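Local coordinates for protein putative D-lactate dehydrogenase (Chlamydomonas reinhardtii, PDB 4ZGS) that serves as a pyruvate reductase of the chloroplast in this green alga, probably reducing pyruvate to D-lactate with an NAD cofactor, at residues E137-H142 with G187-Q192; H178-V183 with M231-T236; K203-D208 with G219-S224; K259-I264 with G284-L289. All blocks are in the same frame, centred on the assembly; numbering follows the deposited sequence.

Contact 1. Residues E137-H142 with G187-Q192. With NAD (nicotinamide-adenine-dinucleotide), chain I.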
# COMPACT_ATOMS: atom_id res chain seq x y z
N GLU A 137 6.23 -27.64 -12.54
CA GLU A 137 6.74 -26.38 -13.04
C GLU A 137 6.13 -25.18 -12.35
O GLU A 137 6.84 -24.20 -12.07
CB GLU A 137 6.51 -26.24 -14.55
CG GLU A 137 7.45 -27.01 -15.38
CD GLU A 137 6.99 -28.41 -15.57
OE1 GLU A 137 5.98 -28.79 -14.91
OE2 GLU A 137 7.69 -29.14 -16.34
N SER A 138 4.82 -25.22 -12.10
CA SER A 138 4.13 -24.08 -11.47
C SER A 138 4.77 -23.72 -10.16
O SER A 138 5.09 -22.55 -9.92
CB SER A 138 2.65 -24.36 -11.26
OG SER A 138 1.93 -24.23 -12.47
N VAL A 139 4.97 -24.73 -9.31
CA VAL A 139 5.49 -24.54 -7.97
C VAL A 139 6.95 -24.12 -8.03
O VAL A 139 7.34 -23.11 -7.44
CB VAL A 139 5.27 -25.84 -7.11
CG1 VAL A 139 5.84 -25.71 -5.72
CG2 VAL A 139 3.80 -26.19 -7.05
N ALA A 140 7.75 -24.84 -8.82
CA ALA A 140 9.18 -24.53 -8.95
C ALA A 140 9.37 -23.12 -9.52
O ALA A 140 10.21 -22.40 -9.06
CB ALA A 140 9.89 -25.53 -9.83
N GLU A 141 8.59 -22.74 -10.52
CA GLU A 141 8.71 -21.39 -11.04
C GLU A 141 8.28 -20.35 -9.96
O GLU A 141 8.66 -19.20 -10.04
CB GLU A 141 7.87 -21.23 -12.30
CG GLU A 141 8.40 -22.07 -13.46
CD GLU A 141 7.60 -21.94 -14.75
OE1 GLU A 141 6.62 -21.16 -14.78
OE2 GLU A 141 7.97 -22.60 -15.73
N HIS A 142 7.48 -20.74 -8.96
CA HIS A 142 7.06 -19.75 -7.99
C HIS A 142 8.18 -19.40 -7.01
O HIS A 142 8.40 -18.23 -6.70
CB HIS A 142 5.83 -20.22 -7.24
CG HIS A 142 5.20 -19.14 -6.41
ND1 HIS A 142 4.42 -18.16 -6.98
CD2 HIS A 142 5.20 -18.92 -5.08
CE1 HIS A 142 3.99 -17.35 -6.02
NE2 HIS A 142 4.45 -17.79 -4.87
N GLY A 187 12.46 -34.26 -5.53
CA GLY A 187 11.32 -34.89 -6.14
C GLY A 187 10.82 -34.07 -7.32
O GLY A 187 11.57 -33.22 -7.85
N ALA A 188 9.60 -34.34 -7.75
CA ALA A 188 9.05 -33.74 -8.96
C ALA A 188 9.24 -32.22 -9.01
O ALA A 188 9.68 -31.67 -10.01
CB ALA A 188 7.57 -34.10 -9.08
N ILE A 189 8.95 -31.55 -7.90
CA ILE A 189 9.11 -30.10 -7.81
C ILE A 189 10.59 -29.62 -7.66
O ILE A 189 11.03 -28.73 -8.40
CB ILE A 189 8.29 -29.57 -6.63
CG1 ILE A 189 6.81 -29.72 -6.96
CG2 ILE A 189 8.62 -28.14 -6.36
CD1 ILE A 189 5.87 -29.55 -5.78
N GLY A 190 11.32 -30.20 -6.71
CA GLY A 190 12.74 -29.88 -6.54
C GLY A 190 13.53 -30.11 -7.83
O GLY A 190 14.39 -29.29 -8.20
N GLN A 191 13.20 -31.19 -8.55
CA GLN A 191 13.83 -31.45 -9.85
C GLN A 191 13.65 -30.26 -10.79
O GLN A 191 14.61 -29.88 -11.50
CB GLN A 191 13.26 -32.73 -10.48
CG GLN A 191 13.88 -33.12 -11.81
CD GLN A 191 13.20 -34.35 -12.40
OE1 GLN A 191 12.83 -35.27 -11.68
NE2 GLN A 191 13.00 -34.35 -13.71
N GLN A 192 12.44 -29.69 -10.83
CA GLN A 192 12.20 -28.55 -11.69
C GLN A 192 12.95 -27.32 -11.16
O GLN A 192 13.43 -26.50 -11.95
CB GLN A 192 10.71 -28.25 -11.83
CG GLN A 192 9.92 -29.35 -12.55
CD GLN A 192 10.56 -29.72 -13.91
OE1 GLN A 192 11.05 -28.86 -14.63
NE2 GLN A 192 10.58 -31.00 -14.22
PA NAD I . 7.94 -35.56 -4.51
O1A NAD I . 7.69 -36.89 -3.89
O2A NAD I . 8.31 -35.99 -5.88
O5B NAD I . 9.13 -34.78 -3.78
C5B NAD I . 9.54 -35.08 -2.45
C4B NAD I . 10.95 -35.55 -2.41
O4B NAD I . 11.58 -35.26 -1.08
C3B NAD I . 11.05 -37.02 -2.62
O3B NAD I . 11.99 -37.35 -3.68
C2B NAD I . 11.54 -37.59 -1.36
O2B NAD I . 12.38 -38.75 -1.64
C1B NAD I . 12.33 -36.51 -0.73
N9A NAD I . 12.52 -36.68 0.66
C8A NAD I . 11.86 -37.61 1.51
N7A NAD I . 12.35 -37.48 2.82
C5A NAD I . 13.32 -36.50 2.79
C6A NAD I . 14.19 -35.88 3.73
N6A NAD I . 14.19 -36.27 5.09
N1A NAD I . 14.97 -34.98 3.33
C2A NAD I . 15.09 -34.54 2.20
N3A NAD I . 14.38 -34.98 1.21
C4A NAD I . 13.43 -36.00 1.41
O3 NAD I . 6.61 -34.66 -4.55
PN NAD I . 6.53 -33.20 -5.18
O1N NAD I . 5.61 -33.14 -6.35
O2N NAD I . 7.82 -32.80 -5.79
O5D NAD I . 6.10 -32.15 -4.06
C5D NAD I . 4.95 -32.35 -3.22
C4D NAD I . 4.98 -31.24 -2.24
O4D NAD I . 4.55 -29.97 -2.88
C3D NAD I . 4.05 -31.42 -1.13
O3D NAD I . 4.58 -32.34 -0.14
C2D NAD I . 3.93 -30.06 -0.60
O2D NAD I . 5.01 -29.84 0.34
C1D NAD I . 4.08 -29.14 -1.76
N1N NAD I . 2.86 -28.51 -2.05
C2N NAD I . 2.81 -27.11 -2.26
C3N NAD I . 1.60 -26.48 -2.54
C7N NAD I . 1.56 -24.97 -2.76
O7N NAD I . 2.31 -24.24 -2.14
N7N NAD I . 0.63 -24.40 -3.68
C4N NAD I . 0.42 -27.24 -2.62
C5N NAD I . 0.46 -28.63 -2.41
C6N NAD I . 1.66 -29.27 -2.13
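Val139 meets Ile189 where helix 136-151 packs against helix 188-200, the dinucleotide-binding helix of the Rossmann fold, which follows a turn consistent with the GxGxxG pattern. CG1 of Val139 reaches CG2 of Ile189 at 3.7 Å, the two branched chains meeting at a slant. Ile189 divides its work: CG2, anti to its own backbone N, faces Val139, while CG1 swings beside that N (chi1 -68°) and carries CD1 to the cofactor, 3.1 Å from O5D of NAD. Cut back to an alanine, this position would probably open a gap between Val139 and the nicotinamide-side ribose, and the helix contact would lose its main apolar seat. Two backbone amides bind the diphosphate. Ile189 N gives a straight bond of 2.7 Å to O2N, and Ala188 N bonds to O2A at 2.8 Å, so each phosphate has its own amide at the positive end of the helix. Just before them, Gly187 occupies the N-cap position, and a CB there would run into O5B of NAD. Next to Val139, Ala140 sets its methyl on the backbone O of Ile189 and, more closely, on CB of Gln192, a turn farther along. Beyond it the Glu137 carboxylate stacks on the Gln192 amide, the two planes 27° apart. Neither group relies on the other for polar partners: Glu137 OE2 forms a salt bridge with Arg177 of the second subunit, and Gln192 OE1 accepts from Arg195. The coenzyme helix is thus tied to the subunit interface. The Glu137 chain, bent at CG, leaves its OE2 3.8 Å from OE1 of Gln192.

Contact 2. Residues H178-V183 with M231-T236; sequences HKVVGV and MSDIVT
Val180 and Asp233 open the pairing of two neighbouring parallel strands of the Rossmann sheet, 180-184 and 234-237. The Val180 amide, just ahead of the first regular bridge, is taken by OD2 of Asp233 at 2.9 Å, approached on the anti side of the carboxylate. With CG beside its own N (chi1 -63°), Asp233 holds that oxygen against the Val180 amide, while OD1 is claimed by a salt bridge to Lys258. Val180 O is gripped twice: Asp233 N donates at 2.8 Å and Ile234 N at 3.2 Å, the latter lying in the carbonyl plane. With an alanine in place of Asp233, the Val180 amide is likely to lose its acceptor and Lys258 its charged mate. Farther along, the regular parallel ladder takes over, with Gly182 N bonding to Ile234 O at 2.7 Å and Thr236 N to Gly182 O at 3.0 Å. The lack of a side chain at Gly182 makes room for the Ser232 hydroxyl, into which a CB would run; that hydroxyl is hydrogen-bonded to Leu228 O. Side chains line up in pairs on one face: CG2 of Val181 lies 4.0 Å from CD1 of Ile234, and Val183 runs beside Thr236, methyl against methyl. Toward the strand start, Val180 CG1 rests on the carbonyl O of Met231. The opposite edge of strand 180-184 is bonded to strand 203-207, and Lys179 NZ turns to Glu175 O. The chemistry implies a core ladder whose buried backbone is satisfied strand to strand, with an aspartate carboxylate standing in as acceptor where the ladder begins.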
# COMPACT_ATOMS: atom_id res chain seq x y z
N HIS A 178 26.23 -16.32 -10.99
CA HIS A 178 27.14 -17.36 -10.54
C HIS A 178 26.91 -17.86 -9.11
O HIS A 178 27.73 -18.56 -8.55
CB HIS A 178 28.58 -16.93 -10.80
CG HIS A 178 28.89 -16.85 -12.27
ND1 HIS A 178 28.89 -15.66 -12.97
CD2 HIS A 178 29.16 -17.81 -13.17
CE1 HIS A 178 29.18 -15.89 -14.23
NE2 HIS A 178 29.34 -17.20 -14.38
N LYS A 179 25.80 -17.45 -8.50
CA LYS A 179 25.49 -17.81 -7.12
C LYS A 179 25.31 -19.31 -6.86
O LYS A 179 24.84 -20.06 -7.72
CB LYS A 179 24.22 -17.08 -6.68
CG LYS A 179 24.32 -15.58 -6.81
CD LYS A 179 25.51 -15.08 -6.00
CE LYS A 179 25.88 -13.65 -6.36
NZ LYS A 179 24.89 -12.67 -5.80
N VAL A 180 25.69 -19.74 -5.65
CA VAL A 180 25.50 -21.11 -5.20
C VAL A 180 24.11 -21.31 -4.61
O VAL A 180 23.72 -20.60 -3.67
CB VAL A 180 26.50 -21.49 -4.14
CG1 VAL A 180 26.23 -22.91 -3.65
CG2 VAL A 180 27.91 -21.36 -4.67
N VAL A 181 23.38 -22.27 -5.15
CA VAL A 181 22.01 -22.60 -4.82
C VAL A 181 21.84 -24.03 -4.33
O VAL A 181 22.09 -24.97 -5.09
CB VAL A 181 21.15 -22.45 -6.05
CG1 VAL A 181 19.73 -23.02 -5.81
CG2 VAL A 181 21.18 -21.00 -6.49
N GLY A 182 21.52 -24.21 -3.05
CA GLY A 182 21.08 -25.49 -2.52
C GLY A 182 19.62 -25.81 -2.80
O GLY A 182 18.74 -25.08 -2.35
N VAL A 183 19.35 -26.92 -3.46
CA VAL A 183 17.98 -27.41 -3.55
C VAL A 183 17.82 -28.54 -2.58
O VAL A 183 18.57 -29.53 -2.67
CB VAL A 183 17.60 -27.90 -4.93
CG1 VAL A 183 16.22 -28.48 -4.89
CG2 VAL A 183 17.67 -26.76 -5.92
N MET A 231 27.44 -23.86 2.22
CA MET A 231 27.93 -23.21 1.00
C MET A 231 26.93 -22.32 0.27
O MET A 231 27.32 -21.59 -0.63
CB MET A 231 28.42 -24.27 0.03
CG MET A 231 27.32 -25.16 -0.56
SD MET A 231 27.98 -26.28 -1.84
CE MET A 231 26.86 -27.66 -1.67
N SER A 232 25.66 -22.37 0.65
CA SER A 232 24.63 -21.78 -0.22
C SER A 232 24.34 -20.30 0.00
O SER A 232 24.19 -19.83 1.13
CB SER A 232 23.35 -22.59 -0.09
OG SER A 232 23.60 -23.95 -0.43
N ASP A 233 24.24 -19.57 -1.10
CA ASP A 233 23.77 -18.19 -1.10
C ASP A 233 22.27 -18.20 -1.01
O ASP A 233 21.63 -17.28 -0.47
CB ASP A 233 24.19 -17.45 -2.37
CG ASP A 233 25.71 -17.34 -2.53
OD1 ASP A 233 26.38 -16.82 -1.60
OD2 ASP A 233 26.22 -17.75 -3.61
N ILE A 234 21.74 -19.27 -1.59
CA ILE A 234 20.31 -19.51 -1.70
C ILE A 234 19.98 -20.96 -1.39
O ILE A 234 20.59 -21.89 -1.95
CB ILE A 234 19.80 -19.21 -3.10
CG1 ILE A 234 20.21 -17.80 -3.53
CG2 ILE A 234 18.31 -19.37 -3.13
CD1 ILE A 234 19.89 -17.51 -4.98
N VAL A 235 19.01 -21.13 -0.50
CA VAL A 235 18.46 -22.41 -0.14
C VAL A 235 16.97 -22.43 -0.42
O VAL A 235 16.25 -21.52 0.01
CB VAL A 235 18.70 -22.74 1.32
CG1 VAL A 235 17.98 -24.00 1.70
CG2 VAL A 235 20.20 -22.89 1.57
N THR A 236 16.52 -23.43 -1.17
CA THR A 236 15.10 -23.55 -1.48
C THR A 236 14.56 -24.91 -1.06
O THR A 236 15.07 -25.94 -1.49
CB THR A 236 14.83 -23.32 -2.97
OG1 THR A 236 13.45 -23.59 -3.23
CG2 THR A 236 15.66 -24.28 -3.83

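Contact 3. Residues K203-D208 with G219-S224. With NAD (nicotinamide-adenine-dinucleotide), chain I.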
# COMPACT_ATOMS: atom_id res chain seq x y z
N LYS A 203 25.16 -22.02 -9.77
CA LYS A 203 25.84 -23.27 -9.45
C LYS A 203 24.92 -23.98 -8.48
O LYS A 203 24.82 -23.61 -7.31
CB LYS A 203 27.20 -23.03 -8.81
CG LYS A 203 28.14 -22.15 -9.63
CD LYS A 203 29.37 -21.81 -8.82
CE LYS A 203 30.28 -20.87 -9.56
NZ LYS A 203 31.48 -20.51 -8.73
N VAL A 204 24.27 -25.04 -8.95
CA VAL A 204 23.24 -25.66 -8.17
C VAL A 204 23.79 -26.88 -7.46
O VAL A 204 24.55 -27.66 -8.02
CB VAL A 204 22.05 -26.04 -9.03
CG1 VAL A 204 20.91 -26.58 -8.17
CG2 VAL A 204 21.60 -24.83 -9.82
N PHE A 205 23.44 -27.02 -6.18
CA PHE A 205 23.82 -28.20 -5.42
C PHE A 205 22.52 -28.74 -4.87
O PHE A 205 21.55 -28.02 -4.77
CB PHE A 205 24.85 -27.86 -4.33
CG PHE A 205 26.19 -27.47 -4.89
CD1 PHE A 205 26.40 -26.21 -5.42
CD2 PHE A 205 27.24 -28.38 -4.92
CE1 PHE A 205 27.61 -25.85 -5.94
CE2 PHE A 205 28.47 -28.03 -5.45
CZ PHE A 205 28.65 -26.76 -5.96
N ALA A 206 22.49 -30.03 -4.58
CA ALA A 206 21.26 -30.66 -4.15
C ALA A 206 21.52 -31.56 -2.99
O ALA A 206 22.61 -32.14 -2.85
CB ALA A 206 20.64 -31.45 -5.28
N TYR A 207 20.48 -31.71 -2.17
CA TYR A 207 20.47 -32.70 -1.12
C TYR A 207 19.17 -33.47 -1.17
O TYR A 207 18.08 -32.89 -1.28
CB TYR A 207 20.59 -32.05 0.26
CG TYR A 207 20.30 -33.04 1.37
CD1 TYR A 207 21.28 -33.90 1.82
CD2 TYR A 207 19.02 -33.16 1.89
CE1 TYR A 207 21.01 -34.82 2.82
CE2 TYR A 207 18.75 -34.08 2.89
CZ TYR A 207 19.74 -34.91 3.35
OH TYR A 207 19.49 -35.83 4.34
N ASP A 208 19.27 -34.78 -1.04
CA ASP A 208 18.08 -35.59 -0.86
C ASP A 208 18.50 -36.87 -0.22
O ASP A 208 19.65 -37.28 -0.33
CB ASP A 208 17.38 -35.88 -2.18
CG ASP A 208 15.97 -36.40 -1.97
OD1 ASP A 208 15.81 -37.44 -1.28
OD2 ASP A 208 15.02 -35.75 -2.46
N GLY A 219 23.84 -32.68 -14.37
CA GLY A 219 25.15 -32.36 -13.86
C GLY A 219 25.14 -31.58 -12.56
O GLY A 219 26.02 -30.74 -12.36
N ILE A 220 24.14 -31.83 -11.72
CA ILE A 220 24.07 -31.21 -10.41
C ILE A 220 24.49 -32.18 -9.31
O ILE A 220 23.84 -33.19 -9.10
CB ILE A 220 22.67 -30.71 -10.12
CG1 ILE A 220 22.33 -29.57 -11.07
CG2 ILE A 220 22.56 -30.30 -8.64
CD1 ILE A 220 20.87 -29.17 -11.05
N PRO A 221 25.56 -31.85 -8.57
CA PRO A 221 26.09 -32.73 -7.52
C PRO A 221 25.22 -32.84 -6.26
O PRO A 221 24.61 -31.87 -5.83
CB PRO A 221 27.45 -32.09 -7.17
CG PRO A 221 27.32 -30.68 -7.58
CD PRO A 221 26.37 -30.62 -8.74
N TYR A 222 25.17 -34.04 -5.69
CA TYR A 222 24.57 -34.26 -4.37
C TYR A 222 25.58 -34.18 -3.22
O TYR A 222 26.65 -34.77 -3.28
CB TYR A 222 23.85 -35.61 -4.35
CG TYR A 222 22.52 -35.52 -5.05
CD1 TYR A 222 22.44 -35.54 -6.44
CD2 TYR A 222 21.34 -35.35 -4.32
CE1 TYR A 222 21.21 -35.42 -7.08
CE2 TYR A 222 20.12 -35.24 -4.95
CZ TYR A 222 20.06 -35.27 -6.32
OH TYR A 222 18.83 -35.16 -6.94
N VAL A 223 25.25 -33.38 -2.21
CA VAL A 223 26.12 -33.20 -1.06
C VAL A 223 25.31 -33.44 0.19
O VAL A 223 24.11 -33.72 0.11
CB VAL A 223 26.73 -31.80 -1.01
CG1 VAL A 223 27.51 -31.53 -2.31
CG2 VAL A 223 25.65 -30.75 -0.78
N SER A 224 25.95 -33.38 1.35
CA SER A 224 25.22 -33.52 2.60
C SER A 224 24.42 -32.24 2.93
O SER A 224 24.66 -31.15 2.37
CB SER A 224 26.18 -33.90 3.74
OG SER A 224 26.91 -32.79 4.23
PA NAD I . 7.94 -35.56 -4.51
O1A NAD I . 7.69 -36.89 -3.89
O2A NAD I . 8.31 -35.99 -5.88
O5B NAD I . 9.13 -34.78 -3.78
C5B NAD I . 9.54 -35.08 -2.45
C4B NAD I . 10.95 -35.55 -2.41
O4B NAD I . 11.58 -35.26 -1.08
C3B NAD I . 11.05 -37.02 -2.62
O3B NAD I . 11.99 -37.35 -3.68
C2B NAD I . 11.54 -37.59 -1.36
O2B NAD I . 12.38 -38.75 -1.64
C1B NAD I . 12.33 -36.51 -0.73
N9A NAD I . 12.52 -36.68 0.66
C8A NAD I . 11.86 -37.61 1.51
N7A NAD I . 12.35 -37.48 2.82
C5A NAD I . 13.32 -36.50 2.79
C6A NAD I . 14.19 -35.88 3.73
N6A NAD I . 14.19 -36.27 5.09
N1A NAD I . 14.97 -34.98 3.33
C2A NAD I . 15.09 -34.54 2.20
N3A NAD I . 14.38 -34.98 1.21
C4A NAD I . 13.43 -36.00 1.41
O3 NAD I . 6.61 -34.66 -4.55
PN NAD I . 6.53 -33.20 -5.18
O1N NAD I . 5.61 -33.14 -6.35
O2N NAD I . 7.82 -32.80 -5.79
O5D NAD I . 6.10 -32.15 -4.06
C5D NAD I . 4.95 -32.35 -3.22
C4D NAD I . 4.98 -31.24 -2.24
O4D NAD I . 4.55 -29.97 -2.88
C3D NAD I . 4.05 -31.42 -1.13
O3D NAD I . 4.58 -32.34 -0.14
C2D NAD I . 3.93 -30.06 -0.60
O2D NAD I . 5.01 -29.84 0.34
C1D NAD I . 4.08 -29.14 -1.76
N1N NAD I . 2.86 -28.51 -2.05
C2N NAD I . 2.81 -27.11 -2.26
C3N NAD I . 1.60 -26.48 -2.54
C7N NAD I . 1.56 -24.97 -2.76
O7N NAD I . 2.31 -24.24 -2.14
N7N NAD I . 0.63 -24.40 -3.68
C4N NAD I . 0.42 -27.24 -2.62
C5N NAD I . 0.46 -28.63 -2.41
C6N NAD I . 1.66 -29.27 -2.13
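Ala206 sits in the hollow under Tyr222, its CB 4.0 Å from the ring centroid, 17° off the ring normal and displaced toward the CE2 rim, a CH-pi contact over the face. The loop 219-224 here crosses edge strand 203-207 of the Rossmann sheet, joined to it by a single bridge: Ala206 N bonds to Pro221 O, and Val223 N to Ala206 O at 3.0 Å. Around this fixed point the side chains alternate. On the side of Ala206, Ile220 points CD1 at CG1 of Val204, 3.9 Å away, while its CG2 settles over the Val204 carbonyl O; Ala194 and Leu197 of helix 188-200 lie behind this pair. On the other side Phe205, its ring held beside the backbone N (chi1 -68°), meets the ridge of the Pro221 ring, CD2 to CG 3.5 Å. CG1 of Val223 fills in next to the same CD2, and Met231 closes over both residues. Tyr207 swings the other way, with CG anti to its N, and its CD1 edge points in plane at the Val223 carbonyl O, 3.3 Å off; its CE2 comes 3.8 Å from C2A of the NAD adenine. The Tyr222 edge meets Asp208 N, and its hydroxyl is bonded to Asn212 N. Asp208, just past the end of the strand, has OD2 3.3 Å from C1B of NAD, while its carboxylate oxygens accept from the amides of Lys210 and Thr186. An acid fixed in this way beside the adenosine ribose is the familiar feature of NAD-binding Rossmann domains, and its negative charge would probably discourage a 2'-phosphate, consistent with the NAD bound here.

Contact 4. Residues K259-I264 with G284-L289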
# COMPACT_ATOMS: atom_id res chain seq x y z
N LYS A 259 26.23 -16.55 6.02
CA LYS A 259 25.70 -15.25 6.38
C LYS A 259 25.15 -14.49 5.19
O LYS A 259 25.87 -14.21 4.24
CB LYS A 259 26.76 -14.40 7.09
CG LYS A 259 26.24 -13.00 7.48
CD LYS A 259 27.05 -12.37 8.61
CE LYS A 259 26.42 -11.08 9.13
NZ LYS A 259 27.29 -10.55 10.22
N GLY A 260 23.89 -14.10 5.27
CA GLY A 260 23.27 -13.36 4.19
C GLY A 260 22.46 -14.26 3.30
O GLY A 260 21.91 -13.80 2.29
N VAL A 261 22.34 -15.53 3.69
CA VAL A 261 21.63 -16.51 2.88
C VAL A 261 20.18 -16.12 2.65
O VAL A 261 19.54 -15.60 3.54
CB VAL A 261 21.60 -17.90 3.53
CG1 VAL A 261 20.83 -17.86 4.85
CG2 VAL A 261 20.91 -18.85 2.59
N MET A 262 19.70 -16.35 1.44
CA MET A 262 18.28 -16.21 1.09
C MET A 262 17.62 -17.57 1.23
O MET A 262 18.04 -18.53 0.57
CB MET A 262 18.11 -15.69 -0.35
CG MET A 262 16.69 -15.73 -0.90
SD MET A 262 16.63 -14.88 -2.50
CE MET A 262 17.36 -13.30 -2.08
N LEU A 263 16.59 -17.67 2.06
CA LEU A 263 15.88 -18.93 2.28
C LEU A 263 14.53 -18.86 1.60
O LEU A 263 13.82 -17.90 1.77
CB LEU A 263 15.71 -19.22 3.76
CG LEU A 263 14.84 -20.39 4.17
CD1 LEU A 263 15.40 -21.63 3.51
CD2 LEU A 263 14.90 -20.52 5.68
N ILE A 264 14.20 -19.87 0.80
CA ILE A 264 12.92 -19.92 0.08
C ILE A 264 12.16 -21.15 0.47
O ILE A 264 12.67 -22.26 0.35
CB ILE A 264 13.10 -19.93 -1.41
CG1 ILE A 264 13.87 -18.69 -1.84
CG2 ILE A 264 11.75 -19.99 -2.08
CD1 ILE A 264 13.17 -17.42 -1.53
N GLY A 284 21.35 -10.73 10.69
CA GLY A 284 21.84 -10.78 9.33
C GLY A 284 22.22 -12.17 8.84
O GLY A 284 22.62 -12.34 7.68
N GLN A 285 22.08 -13.17 9.72
CA GLN A 285 22.36 -14.56 9.38
C GLN A 285 21.45 -15.02 8.25
O GLN A 285 21.94 -15.55 7.25
CB GLN A 285 22.20 -15.47 10.60
CG GLN A 285 22.56 -16.93 10.32
CD GLN A 285 24.01 -17.13 9.81
OE1 GLN A 285 24.82 -16.20 9.76
NE2 GLN A 285 24.33 -18.36 9.42
N ILE A 286 20.14 -14.81 8.39
CA ILE A 286 19.27 -14.93 7.22
C ILE A 286 19.10 -13.57 6.58
O ILE A 286 18.54 -12.65 7.17
CB ILE A 286 17.89 -15.48 7.55
CG1 ILE A 286 17.96 -16.94 7.97
CG2 ILE A 286 17.03 -15.40 6.32
CD1 ILE A 286 16.58 -17.57 8.18
N GLY A 287 19.59 -13.46 5.35
CA GLY A 287 19.52 -12.20 4.64
C GLY A 287 18.18 -11.94 3.97
O GLY A 287 17.80 -10.80 3.77
N ALA A 288 17.45 -12.99 3.61
CA ALA A 288 16.17 -12.77 2.97
C ALA A 288 15.28 -14.00 3.09
O ALA A 288 15.74 -15.11 3.33
CB ALA A 288 16.35 -12.37 1.52
N LEU A 289 13.99 -13.78 3.01
CA LEU A 289 13.09 -14.89 3.17
C LEU A 289 11.95 -14.73 2.20
O LEU A 289 11.26 -13.70 2.25
CB LEU A 289 12.60 -14.94 4.62
CG LEU A 289 11.78 -16.12 5.14
CD1 LEU A 289 12.67 -17.33 5.41
CD2 LEU A 289 10.97 -15.71 6.39
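Strands 261-265 and 286-291 run parallel, their short axes 4.6 Å apart and 32° askew, as the two arms of a beta-alpha-beta crossover through helix 277-283. Leu263 N bonds to Ala288 O at 3.0 Å, nearly straight at the hydrogen though it comes from above the carbonyl plane. Val261 O accepts from Gly287 N at 2.8 Å and, weakly, from Ala288 N. Gly287 leaves room for the Gly260 carbonyl, against which a CB would clash. Before the strands proper, Gly260 N bonds to Gln285 O. On one face the Met262 chain, bent at its last torsion (chi3 -53°), brings CE to 3.9 Å from the Ala288 methyl; Leu150 of helix 136-151 adjoins it. On the other face Leu263 and Leu289 lie side by side, CD2 to CD1 3.9 Å, and CD1 of Ile286 approaches that same CD2, with Leu277 of helix 277-283 packed on Ile286 and Leu289. At the outer end OE1 of Gln285 rests near CA of Lys259, while its NE2 is bonded to Ile254 O and Met257 O. The chemistry thus divides along the strands: apolar branches pack on both faces, while at their start glycines and the Gln285 amide accommodate the tight backbone.

Contacts 2, 3 and 4 share the parallel sheet of the NAD-binding domain, whose strands run in the order 203-207, 180-184, 234-237, 261-265, 286-291 and 330-332. Contact 3 lies at one outer edge and is nested along the chain inside the loop closed by contact 2. Their centres are 10 Å apart; contact 4 follows in series, 11 Å from contact 2 across bonded neighbouring strands. Contact 1 joins two helices, one leading straight out of strand 180-184, and its centre lies 16 Å from those of contacts 2 and 3. Contacts 1 and 3 both touch NAD, contact 1 at the diphosphate and nicotinamide-side ribose, contact 3 at the adenosine, consistent with the sheet bringing these cofactor-binding elements together.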